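Local atomic coordinates of trypsin-resistant surface T6 protein (Streptococcus pyogenes serotype M6, PDB entry 4P0D), a protein that forms the shaft of the pili on this streptococcus as their backbone pilin, probably joined by sortase and anchored to cell-wall peptidoglycan. Residues G169-L180 / S254-V265; Y317-K325 / T354-V365. The protein carries 1 engineered substitution. All blocks are in the same frame, centred on the assembly; numbering follows the deposited sequence. Where two conformers were deposited one is given.

How the contacts relate
Followed from the N terminus, the chain first closes a loop in the Cna-B-like middle domain, where contact 1 spans 73 residues by pairing 169-180 with 254-265. Only after that loop is shut does contact 2 open: 317-325 meets 354-365 around a shorter loop of 28 residues in the prealbumin-like domain. The two are therefore in series, neither nested nor crossed. Their centres lie about 34 Å apart, yet their nearest atoms come within about 5 Å without touching. Contact 1 joins strands 139-155 and 202-213 through its central pair, whereas contact 2 adds strand 359-361 beside 320-327, which is flanked also by 470-479.

Contact 1 of 2, residues G169-L180 / S254-V265; sequences GSVLSYSLTFEL and SISPNISYKAVV
Tyr174 and Tyr261 form a hydrogen-bonded antiparallel pair and share one face of the sheet with Leu172, Leu176, Ile259 and Ala263. Tyr174 CB rests over one face of the Tyr261 ring, 4.0 Å from its centroid, while the two rings, 13° apart in plane, are slid apart and barely overlap. A chi1 of 44° sets Tyr261 CG between backbone N and carbonyl carbon and swings the ring across toward strand 171-179. Its edge reaches Leu176, with CD1 3.8 Å from Tyr261 CE1. On the other face, the extended Lys262 chain passes Val171, its CD 3.8 Å from Val171 CG1.

Backbone bonds hold this register; that from Leu172 N to Ala263 O (2.7 Å) is almost straight at 173°. Toward Pro257, which has no N-H to offer Phe178 O, Ser256 OG donates instead at 2.7 Å and accepts from a water that in turn accepts the N-H of Leu180. A second water accepts from Phe178 N. Phe178, its CG likewise between backbone N and carbonyl carbon, brings CZ to Pro257 CG at 3.3 Å.

In the second shell, Phe243 meets the Tyr261 ring edge-to-face and Glu212 takes Asn258 ND2. The chemistry implies a two-sided strand pair: aromatic and aliphatic groups fill the buried face, where Asp196 satisfies the Tyr261 hydroxyl, while the other mixes serines and Lys262, at least partly exposed, with Val171 and Val264, which meet through CG2.

Contact 2 of 2, residues Y317-K325 / T354-V365; sequences YTYQIAFRK and TNKNGYAISTQV
Arg324 lays its side chain over one face of the Tyr359 ring, with guanidinium and ring planes only 6° apart. NE stands 3.7 Å above the ring plane, toward the rim, and CG makes a CH-pi contact nearer the middle. The reach comes from a CG anti to the backbone N (chi1 -165°) and a chain extended as far as NE. There the guanidinium grips Asn357 O side-on and in its own plane, from NE at 2.7 Å and NH2 at 3.1 Å. Asn357 and Gly358 end a type I turn that begins at Asn355. Glycine suits the last place, since its backbone angles would jam a CB, which would also strike Arg324 CG.

On the opposite face, Phe323 CG sits between backbone N and carbonyl carbon (chi1 61°), bending the ring over Ala360, whose CB lies 4.1 Å from the ring centroid.

Beyond Ile361 the register shifts by one, and Ser362 bridges the change. Its OG accepts from Ile321 N at 2.9 Å, standing in for a backbone carbonyl, and donates to Thr363 O at 2.7 Å. Ser362 O instead shares a water with Gln320 OE1, while Gln320 NE2 is hydrogen-bonded to Thr470 OG1 on strand 470-479. The extended Gln320 chain crosses Ile361 at a slant, its amide carbon CD 3.6 Å from Ile361 CG2.

Lys325, packed by CB against Thr354 CG2, is covalently joined through NZ to Asn479 CG. Such an intramolecular isopeptide bond, cross-linking strands 320-327 and 470-479, is characteristic of Ig-like domains in Gram-positive pilins.

Contact 1 of 2, residues G169-L180 / S254-V265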
loop_
_atom_site.group_PDB
_atom_site.type_symbol
_atom_site.label_atom_id
_atom_site.label_comp_id
_atom_site.label_asym_id
_atom_site.label_seq_id
_atom_site.Cartn_x
_atom_site.Cartn_y
_atom_site.Cartn_z
ATOM N N GLY A 169 -21.599 2.563 1.506
ATOM C CA GLY A 169 -22.022 1.282 2.073
ATOM C C GLY A 169 -21.474 0.059 1.363
ATOM O O GLY A 169 -21.778 -1.043 1.769
ATOM N N SER A 170 -20.645 0.230 0.333
ATOM C CA SER A 170 -20.044 -0.915 -0.363
ATOM C C SER A 170 -18.828 -1.485 0.379
ATOM O O SER A 170 -17.987 -0.740 0.870
ATOM C CB SER A 170 -19.622 -0.506 -1.773
ATOM O OG SER A 170 -20.734 -0.099 -2.554
ATOM N N VAL A 171 -18.727 -2.805 0.448
ATOM C CA VAL A 171 -17.554 -3.449 1.040
ATOM C C VAL A 171 -16.542 -3.744 -0.070
ATOM O O VAL A 171 -16.847 -4.398 -1.080
ATOM C CB VAL A 171 -17.918 -4.733 1.809
ATOM C CG1 VAL A 171 -16.699 -5.577 2.118
ATOM C CG2 VAL A 171 -18.649 -4.384 3.100
ATOM N N LEU A 172 -15.331 -3.244 0.128
ATOM C CA LEU A 172 -14.248 -3.426 -0.840
ATOM C C LEU A 172 -13.223 -4.408 -0.295
ATOM O O LEU A 172 -12.889 -4.359 0.907
ATOM C CB LEU A 172 -13.590 -2.076 -1.128
ATOM C CG LEU A 172 -14.516 -0.993 -1.690
ATOM C CD1 LEU A 172 -13.732 0.237 -2.071
ATOM C CD2 LEU A 172 -15.261 -1.485 -2.907
ATOM N N SER A 173 -12.726 -5.278 -1.162
ATOM C CA SER A 173 -11.861 -6.387 -0.761
ATOM C C SER A 173 -10.480 -6.153 -1.350
ATOM O O SER A 173 -10.305 -6.161 -2.555
ATOM C CB SER A 173 -12.421 -7.725 -1.237
ATOM O OG SER A 173 -13.672 -7.970 -0.604
ATOM N N TYR A 174 -9.516 -5.948 -0.469
ATOM C CA TYR A 174 -8.154 -5.659 -0.857
ATOM C C TYR A 174 -7.278 -6.895 -0.641
ATOM O O TYR A 174 -7.510 -7.702 0.256
ATOM C CB TYR A 174 -7.616 -4.521 -0.012
ATOM C CG TYR A 174 -8.282 -3.191 -0.227
ATOM C CD1 TYR A 174 -9.435 -2.838 0.471
ATOM C CD2 TYR A 174 -7.752 -2.270 -1.116
ATOM C CE1 TYR A 174 -10.028 -1.606 0.281
ATOM C CE2 TYR A 174 -8.346 -1.035 -1.316
ATOM C CZ TYR A 174 -9.477 -0.708 -0.619
ATOM O OH TYR A 174 -10.038 0.520 -0.823
ATOM N N SER A 175 -6.264 -7.018 -1.478
ATOM C CA SER A 175 -5.326 -8.136 -1.432
ATOM C C SER A 175 -3.910 -7.655 -1.750
ATOM O O SER A 175 -3.713 -6.819 -2.642
ATOM C CB SER A 175 -5.755 -9.240 -2.396
ATOM O OG SER A 175 -5.740 -8.794 -3.730
ATOM N N LEU A 176 -2.946 -8.167 -0.991
ATOM C CA LEU A 176 -1.552 -7.820 -1.174
ATOM C C LEU A 176 -0.777 -9.069 -1.511
ATOM O O LEU A 176 -0.981 -10.118 -0.896
ATOM C CB LEU A 176 -0.971 -7.239 0.102
ATOM C CG LEU A 176 -1.537 -5.956 0.672
ATOM C CD1 LEU A 176 -0.897 -5.666 2.029
ATOM C CD2 LEU A 176 -1.303 -4.797 -0.284
ATOM N N THR A 177 0.099 -8.979 -2.500
ATOM C CA THR A 177 1.124 -10.008 -2.690
ATOM C C THR A 177 2.476 -9.306 -2.714
ATOM O O THR A 177 2.556 -8.113 -3.013
ATOM C CB THR A 177 0.932 -10.798 -3.982
ATOM O OG1 THR A 177 1.111 -9.926 -5.092
ATOM C CG2 THR A 177 -0.479 -11.437 -4.039
ATOM N N PHE A 178 3.538 -10.027 -2.395
ATOM C CA PHE A 178 4.857 -9.418 -2.424
ATOM C C PHE A 178 5.992 -10.394 -2.672
ATOM O O PHE A 178 5.839 -11.602 -2.460
ATOM C CB PHE A 178 5.104 -8.567 -1.173
ATOM C CG PHE A 178 4.916 -9.284 0.126
ATOM C CD1 PHE A 178 3.645 -9.510 0.640
ATOM C CD2 PHE A 178 6.024 -9.688 0.867
ATOM C CE1 PHE A 178 3.480 -10.156 1.856
ATOM C CE2 PHE A 178 5.872 -10.335 2.085
ATOM C CZ PHE A 178 4.597 -10.567 2.579
ATOM N N GLU A 179 7.110 -9.857 -3.175
ATOM C CA GLU A 179 8.332 -10.633 -3.378
ATOM C C GLU A 179 9.278 -10.293 -2.246
ATOM O O GLU A 179 9.480 -9.136 -1.937
ATOM C CB GLU A 179 8.964 -10.324 -4.745
ATOM C CG GLU A 179 8.044 -10.718 -5.891
ATOM C CD GLU A 179 8.500 -10.227 -7.251
ATOM O OE1 GLU A 179 8.470 -8.998 -7.516
ATOM O OE2 GLU A 179 8.855 -11.100 -8.063
ATOM N N LEU A 180 9.825 -11.319 -1.608
ATOM C CA LEU A 180 10.679 -11.138 -0.445
ATOM C C LEU A 180 12.094 -10.725 -0.803
ATOM O O LEU A 180 12.610 -11.107 -1.848
ATOM C CB LEU A 180 10.756 -12.436 0.352
ATOM C CG LEU A 180 9.458 -12.913 1.000
ATOM C CD1 LEU A 180 9.598 -14.345 1.460
ATOM C CD2 LEU A 180 9.100 -12.024 2.179
ATOM N N SER A 254 11.181 -18.856 2.664
ATOM C CA SER A 254 11.265 -18.207 1.345
ATOM C C SER A 254 9.975 -18.263 0.502
ATOM O O SER A 254 10.027 -18.173 -0.723
ATOM C CB SER A 254 12.439 -18.787 0.544
ATOM O OG SER A 254 13.614 -18.865 1.341
ATOM N N ILE A 255 8.823 -18.407 1.154
ATOM C CA ILE A 255 7.530 -18.390 0.463
ATOM C C ILE A 255 6.756 -17.181 0.991
ATOM O O ILE A 255 6.626 -17.014 2.201
ATOM C CB ILE A 255 6.767 -19.715 0.714
ATOM C CG1 ILE A 255 7.445 -20.852 -0.054
ATOM C CG2 ILE A 255 5.296 -19.626 0.299
ATOM C CD1 ILE A 255 7.122 -22.238 0.487
ATOM N N SER A 256 6.271 -16.320 0.102
ATOM C CA SER A 256 5.589 -15.089 0.535
ATOM C C SER A 256 4.161 -15.366 0.956
ATOM O O SER A 256 3.445 -16.034 0.237
ATOM C CB SER A 256 5.499 -14.054 -0.592
ATOM O OG SER A 256 6.778 -13.684 -1.025
ATOM N N PRO A 257 3.736 -14.801 2.086
ATOM C CA PRO A 257 2.337 -14.875 2.475
ATOM C C PRO A 257 1.493 -13.959 1.591
ATOM O O PRO A 257 2.033 -13.044 0.977
ATOM C CB PRO A 257 2.352 -14.363 3.909
ATOM C CG PRO A 257 3.482 -13.397 3.927
ATOM C CD PRO A 257 4.522 -13.971 3.013
ATOM N N ASN A 258 0.196 -14.245 1.497
ATOM C CA ASN A 258 -0.750 -13.429 0.754
ATOM C C ASN A 258 -1.744 -12.860 1.774
ATOM O O ASN A 258 -2.279 -13.597 2.606
ATOM C CB ASN A 258 -1.441 -14.294 -0.311
ATOM C CG ASN A 258 -0.461 -14.782 -1.384
ATOM O OD1 ASN A 258 0.388 -14.019 -1.870
ATOM N ND2 ASN A 258 -0.546 -16.058 -1.727
ATOM N N ILE A 259 -1.928 -11.536 1.754
ATOM C CA ILE A 259 -2.692 -10.841 2.772
ATOM C C ILE A 259 -3.983 -10.315 2.140
ATOM O O ILE A 259 -3.942 -9.735 1.058
ATOM C CB ILE A 259 -1.867 -9.662 3.362
ATOM C CG1 ILE A 259 -0.524 -10.158 3.919
ATOM C CG2 ILE A 259 -2.636 -8.903 4.445
ATOM C CD1 ILE A 259 0.287 -9.062 4.572
ATOM N N SER A 260 -5.108 -10.496 2.821
ATOM C CA SER A 260 -6.369 -9.925 2.384
ATOM C C SER A 260 -7.048 -9.166 3.513
ATOM O O SER A 260 -6.832 -9.453 4.693
ATOM C CB SER A 260 -7.277 -11.027 1.833
ATOM O OG SER A 260 -6.662 -11.516 0.672
ATOM N N TYR A 261 -7.840 -8.169 3.144
ATOM C CA TYR A 261 -8.613 -7.406 4.118
ATOM C C TYR A 261 -9.701 -6.591 3.435
ATOM O O TYR A 261 -9.696 -6.421 2.221
ATOM C CB TYR A 261 -7.718 -6.508 4.965
ATOM C CG TYR A 261 -6.668 -5.752 4.192
ATOM C CD1 TYR A 261 -5.455 -6.348 3.848
ATOM C CD2 TYR A 261 -6.879 -4.428 3.811
ATOM C CE1 TYR A 261 -4.481 -5.645 3.140
ATOM C CE2 TYR A 261 -5.920 -3.724 3.105
ATOM C CZ TYR A 261 -4.728 -4.323 2.784
ATOM O OH TYR A 261 -3.783 -3.587 2.092
ATOM N N LYS A 262 -10.640 -6.103 4.227
ATOM C CA LYS A 262 -11.781 -5.395 3.689
ATOM C C LYS A 262 -11.933 -4.046 4.314
ATOM O O LYS A 262 -11.517 -3.840 5.445
ATOM C CB LYS A 262 -13.036 -6.189 3.977
ATOM C CG LYS A 262 -13.152 -7.470 3.182
ATOM C CD LYS A 262 -14.411 -8.162 3.660
ATOM C CE LYS A 262 -14.717 -9.432 2.916
ATOM N NZ LYS A 262 -15.981 -9.957 3.534
ATOM N N ALA A 263 -12.579 -3.139 3.591
ATOM C CA ALA A 263 -13.033 -1.900 4.147
ATOM C C ALA A 263 -14.387 -1.527 3.554
ATOM O O ALA A 263 -14.745 -1.994 2.476
ATOM C CB ALA A 263 -12.013 -0.805 3.926
ATOM N N VAL A 264 -15.156 -0.708 4.265
ATOM C CA VAL A 264 -16.482 -0.302 3.785
ATOM C C VAL A 264 -16.574 1.214 3.592
ATOM O O VAL A 264 -16.180 1.998 4.468
ATOM C CB VAL A 264 -17.595 -0.750 4.750
ATOM C CG1 VAL A 264 -17.451 -0.037 6.079
ATOM C CG2 VAL A 264 -18.965 -0.486 4.140
ATOM N N VAL A 265 -17.144 1.609 2.456
ATOM C CA VAL A 265 -17.177 3.005 2.027
ATOM C C VAL A 265 -18.146 3.713 2.962
ATOM O O VAL A 265 -19.279 3.262 3.139
ATOM C CB VAL A 265 -17.640 3.127 0.549
ATOM C CG1 VAL A 265 -17.676 4.585 0.081
ATOM C CG2 VAL A 265 -16.744 2.323 -0.365
HETATM O O HOH W 1 2.759 -12.629 -1.525
HETATM O O HOH W 2 9.269 -13.963 -2.705
#

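Contact 2 of 2, residues Y317-K325 / T354-V365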
loop_
_atom_site.group_PDB
_atom_site.type_symbol
_atom_site.label_atom_id
_atom_site.label_comp_id
_atom_site.label_asym_id
_atom_site.label_seq_id
_atom_site.Cartn_x
_atom_site.Cartn_y
_atom_site.Cartn_z
ATOM N N TYR A 317 -12.981 5.585 -6.701
ATOM C CA TYR A 317 -13.718 6.833 -6.965
ATOM C C TYR A 317 -15.217 6.711 -6.663
ATOM O O TYR A 317 -15.795 5.625 -6.729
ATOM C CB TYR A 317 -13.509 7.230 -8.417
ATOM C CG TYR A 317 -12.069 7.550 -8.726
ATOM C CD1 TYR A 317 -11.528 8.798 -8.410
ATOM C CD2 TYR A 317 -11.226 6.600 -9.292
ATOM C CE1 TYR A 317 -10.204 9.093 -8.675
ATOM C CE2 TYR A 317 -9.897 6.901 -9.563
ATOM C CZ TYR A 317 -9.402 8.148 -9.251
ATOM O OH TYR A 317 -8.086 8.444 -9.504
ATOM N N THR A 318 -15.840 7.836 -6.315
ATOM C CA THR A 318 -17.299 7.906 -6.222
ATOM C C THR A 318 -17.752 9.198 -6.883
ATOM O O THR A 318 -16.970 10.152 -7.003
ATOM C CB THR A 318 -17.817 7.915 -4.761
ATOM O OG1 THR A 318 -17.541 9.186 -4.150
ATOM C CG2 THR A 318 -17.161 6.857 -3.930
ATOM N N TYR A 319 -19.029 9.225 -7.264
ATOM C CA TYR A 319 -19.668 10.410 -7.821
ATOM C C TYR A 319 -20.945 10.697 -7.046
ATOM O O TYR A 319 -21.406 9.880 -6.241
ATOM C CB TYR A 319 -20.041 10.170 -9.289
ATOM C CG TYR A 319 -18.907 9.573 -10.108
ATOM C CD1 TYR A 319 -17.751 10.305 -10.362
ATOM C CD2 TYR A 319 -18.982 8.265 -10.584
ATOM C CE1 TYR A 319 -16.701 9.765 -11.088
ATOM C CE2 TYR A 319 -17.936 7.714 -11.322
ATOM C CZ TYR A 319 -16.795 8.464 -11.567
ATOM O OH TYR A 319 -15.745 7.911 -12.290
ATOM N N GLN A 320 -21.536 11.852 -7.323
ATOM C CA GLN A 320 -22.816 12.185 -6.735
ATOM C C GLN A 320 -23.741 12.740 -7.793
ATOM O O GLN A 320 -23.293 13.363 -8.760
ATOM C CB GLN A 320 -22.649 13.133 -5.556
ATOM C CG GLN A 320 -21.940 14.432 -5.871
ATOM C CD GLN A 320 -21.554 15.204 -4.623
ATOM O OE1 GLN A 320 -21.490 14.653 -3.520
ATOM N NE2 GLN A 320 -21.274 16.481 -4.796
ATOM N N ILE A 321 -25.024 12.460 -7.621
ATOM C CA ILE A 321 -26.048 12.883 -8.553
ATOM C C ILE A 321 -26.736 14.138 -8.024
ATOM O O ILE A 321 -27.106 14.203 -6.862
ATOM C CB ILE A 321 -27.087 11.774 -8.780
ATOM C CG1 ILE A 321 -26.389 10.510 -9.295
ATOM C CG2 ILE A 321 -28.155 12.225 -9.779
ATOM C CD1 ILE A 321 -27.292 9.315 -9.400
ATOM N N ALA A 322 -26.934 15.099 -8.920
ATOM C CA ALA A 322 -27.572 16.367 -8.600
ATOM C C ALA A 322 -28.593 16.700 -9.682
ATOM O O ALA A 322 -28.468 16.268 -10.828
ATOM C CB ALA A 322 -26.525 17.471 -8.494
ATOM N N PHE A 323 -29.615 17.450 -9.308
ATOM C CA PHE A 323 -30.618 17.902 -10.264
ATOM C C PHE A 323 -31.290 19.163 -9.727
ATOM O O PHE A 323 -31.130 19.522 -8.563
ATOM C CB PHE A 323 -31.661 16.810 -10.504
ATOM C CG PHE A 323 -32.423 16.403 -9.260
ATOM C CD1 PHE A 323 -33.541 17.114 -8.856
ATOM C CD2 PHE A 323 -32.022 15.303 -8.503
ATOM C CE1 PHE A 323 -34.245 16.750 -7.731
ATOM C CE2 PHE A 323 -32.732 14.920 -7.378
ATOM C CZ PHE A 323 -33.842 15.649 -6.985
ATOM N N ARG A 324 -32.041 19.838 -10.587
ATOM C CA ARG A 324 -32.769 21.012 -10.160
ATOM C C ARG A 324 -34.255 20.840 -10.440
ATOM O O ARG A 324 -34.647 20.351 -11.506
ATOM C CB ARG A 324 -32.227 22.265 -10.837
ATOM C CG ARG A 324 -32.700 23.544 -10.173
ATOM C CD ARG A 324 -32.222 24.766 -10.935
ATOM N NE ARG A 324 -32.093 25.911 -10.045
ATOM C CZ ARG A 324 -31.774 27.142 -10.440
ATOM N NH1 ARG A 324 -31.544 27.407 -11.731
ATOM N NH2 ARG A 324 -31.684 28.116 -9.541
ATOM N N LYS A 325 -35.064 21.249 -9.461
ATOM C CA LYS A 325 -36.509 21.198 -9.553
ATOM C C LYS A 325 -37.065 22.580 -9.875
ATOM O O LYS A 325 -36.771 23.535 -9.158
ATOM C CB LYS A 325 -37.079 20.720 -8.219
ATOM C CG LYS A 325 -38.546 20.345 -8.265
ATOM C CD LYS A 325 -38.815 19.375 -9.414
ATOM C CE LYS A 325 -40.248 18.888 -9.409
ATOM N NZ LYS A 325 -41.182 19.979 -9.771
ATOM N N THR A 354 -35.287 19.161 -2.174
ATOM C CA THR A 354 -34.718 20.323 -2.878
ATOM C C THR A 354 -34.639 21.552 -1.972
ATOM O O THR A 354 -35.459 21.734 -1.076
ATOM C CB THR A 354 -35.460 20.680 -4.182
ATOM O OG1 THR A 354 -36.808 21.067 -3.892
ATOM C CG2 THR A 354 -35.456 19.495 -5.167
ATOM N N ASN A 355 -33.638 22.391 -2.208
ATOM C CA ASN A 355 -33.411 23.585 -1.388
ATOM C C ASN A 355 -33.991 24.851 -2.028
ATOM O O ASN A 355 -34.656 24.774 -3.072
ATOM C CB ASN A 355 -31.920 23.723 -1.078
ATOM C CG ASN A 355 -31.095 24.251 -2.245
ATOM O OD1 ASN A 355 -31.595 24.553 -3.338
ATOM N ND2 ASN A 355 -29.802 24.367 -2.010
ATOM N N LYS A 356 -33.757 26.006 -1.403
ATOM C CA LYS A 356 -34.242 27.295 -1.922
ATOM C C LYS A 356 -33.985 27.478 -3.416
ATOM O O LYS A 356 -34.835 27.993 -4.150
ATOM C CB LYS A 356 -33.605 28.459 -1.153
ATOM N N ASN A 357 -32.823 27.026 -3.868
ATOM C CA ASN A 357 -32.383 27.236 -5.246
ATOM C C ASN A 357 -32.746 26.068 -6.183
ATOM O O ASN A 357 -32.282 26.023 -7.319
ATOM C CB ASN A 357 -30.864 27.495 -5.270
ATOM C CG ASN A 357 -30.379 28.266 -4.036
ATOM O OD1 ASN A 357 -29.510 27.795 -3.297
ATOM N ND2 ASN A 357 -30.975 29.437 -3.788
ATOM N N GLY A 358 -33.573 25.133 -5.710
ATOM C CA GLY A 358 -34.105 24.053 -6.564
ATOM C C GLY A 358 -33.267 22.788 -6.594
ATOM O O GLY A 358 -33.686 21.783 -7.180
ATOM N N TYR A 359 -32.115 22.822 -5.926
ATOM C CA TYR A 359 -31.062 21.817 -6.104
ATOM C C TYR A 359 -31.130 20.737 -5.043
ATOM O O TYR A 359 -31.469 21.017 -3.898
ATOM C CB TYR A 359 -29.656 22.465 -6.071
ATOM C CG TYR A 359 -29.268 23.199 -7.337
ATOM C CD1 TYR A 359 -29.089 22.514 -8.525
ATOM C CD2 TYR A 359 -29.060 24.588 -7.342
ATOM C CE1 TYR A 359 -28.740 23.172 -9.693
ATOM C CE2 TYR A 359 -28.685 25.250 -8.511
ATOM C CZ TYR A 359 -28.543 24.534 -9.678
ATOM O OH TYR A 359 -28.205 25.155 -10.863
ATOM N N ALA A 360 -30.788 19.507 -5.442
ATOM C CA ALA A 360 -30.602 18.385 -4.517
ATOM C C ALA A 360 -29.355 17.582 -4.923
ATOM O O ALA A 360 -28.996 17.561 -6.093
ATOM C CB ALA A 360 -31.832 17.495 -4.523
ATOM N N ILE A 361 -28.699 16.934 -3.960
ATOM C CA ILE A 361 -27.553 16.081 -4.257
ATOM C C ILE A 361 -27.654 14.755 -3.505
ATOM O O ILE A 361 -28.050 14.715 -2.342
ATOM C CB ILE A 361 -26.207 16.759 -3.901
ATOM C CG1 ILE A 361 -26.017 18.035 -4.721
ATOM C CG2 ILE A 361 -25.040 15.825 -4.175
ATOM C CD1 ILE A 361 -24.800 18.830 -4.303
ATOM N N SER A 362 -27.276 13.679 -4.180
ATOM C CA SER A 362 -27.331 12.339 -3.605
ATOM C C SER A 362 -26.084 12.036 -2.780
ATOM O O SER A 362 -25.077 12.738 -2.875
ATOM C CB SER A 362 -27.435 11.311 -4.712
ATOM O OG SER A 362 -26.175 11.063 -5.328
ATOM N N THR A 363 -26.158 10.965 -2.003
ATOM C CA THR A 363 -24.979 10.338 -1.421
ATOM C C THR A 363 -24.128 9.682 -2.525
ATOM O O THR A 363 -24.518 9.663 -3.703
ATOM C CB THR A 363 -25.389 9.264 -0.400
ATOM O OG1 THR A 363 -26.377 8.412 -0.985
ATOM C CG2 THR A 363 -25.933 9.903 0.865
ATOM N N GLN A 364 -22.994 9.102 -2.146
ATOM C CA GLN A 364 -21.976 8.671 -3.119
ATOM C C GLN A 364 -22.346 7.403 -3.883
ATOM O O GLN A 364 -22.729 6.391 -3.294
ATOM C CB GLN A 364 -20.629 8.450 -2.427
ATOM C CG GLN A 364 -20.042 9.638 -1.687
ATOM C CD GLN A 364 -20.478 9.722 -0.235
ATOM O OE1 GLN A 364 -21.562 9.282 0.115
ATOM N NE2 GLN A 364 -19.639 10.301 0.612
ATOM N N VAL A 365 -22.184 7.461 -5.199
ATOM C CA VAL A 365 -22.571 6.397 -6.095
ATOM C C VAL A 365 -21.447 5.980 -7.041
ATOM O O VAL A 365 -20.594 6.779 -7.398
ATOM C CB VAL A 365 -23.817 6.795 -6.926
ATOM C CG1 VAL A 365 -24.969 7.150 -6.003
ATOM C CG2 VAL A 365 -23.535 7.954 -7.889
HETATM O O HOH W 3 -22.515 12.601 -1.909
#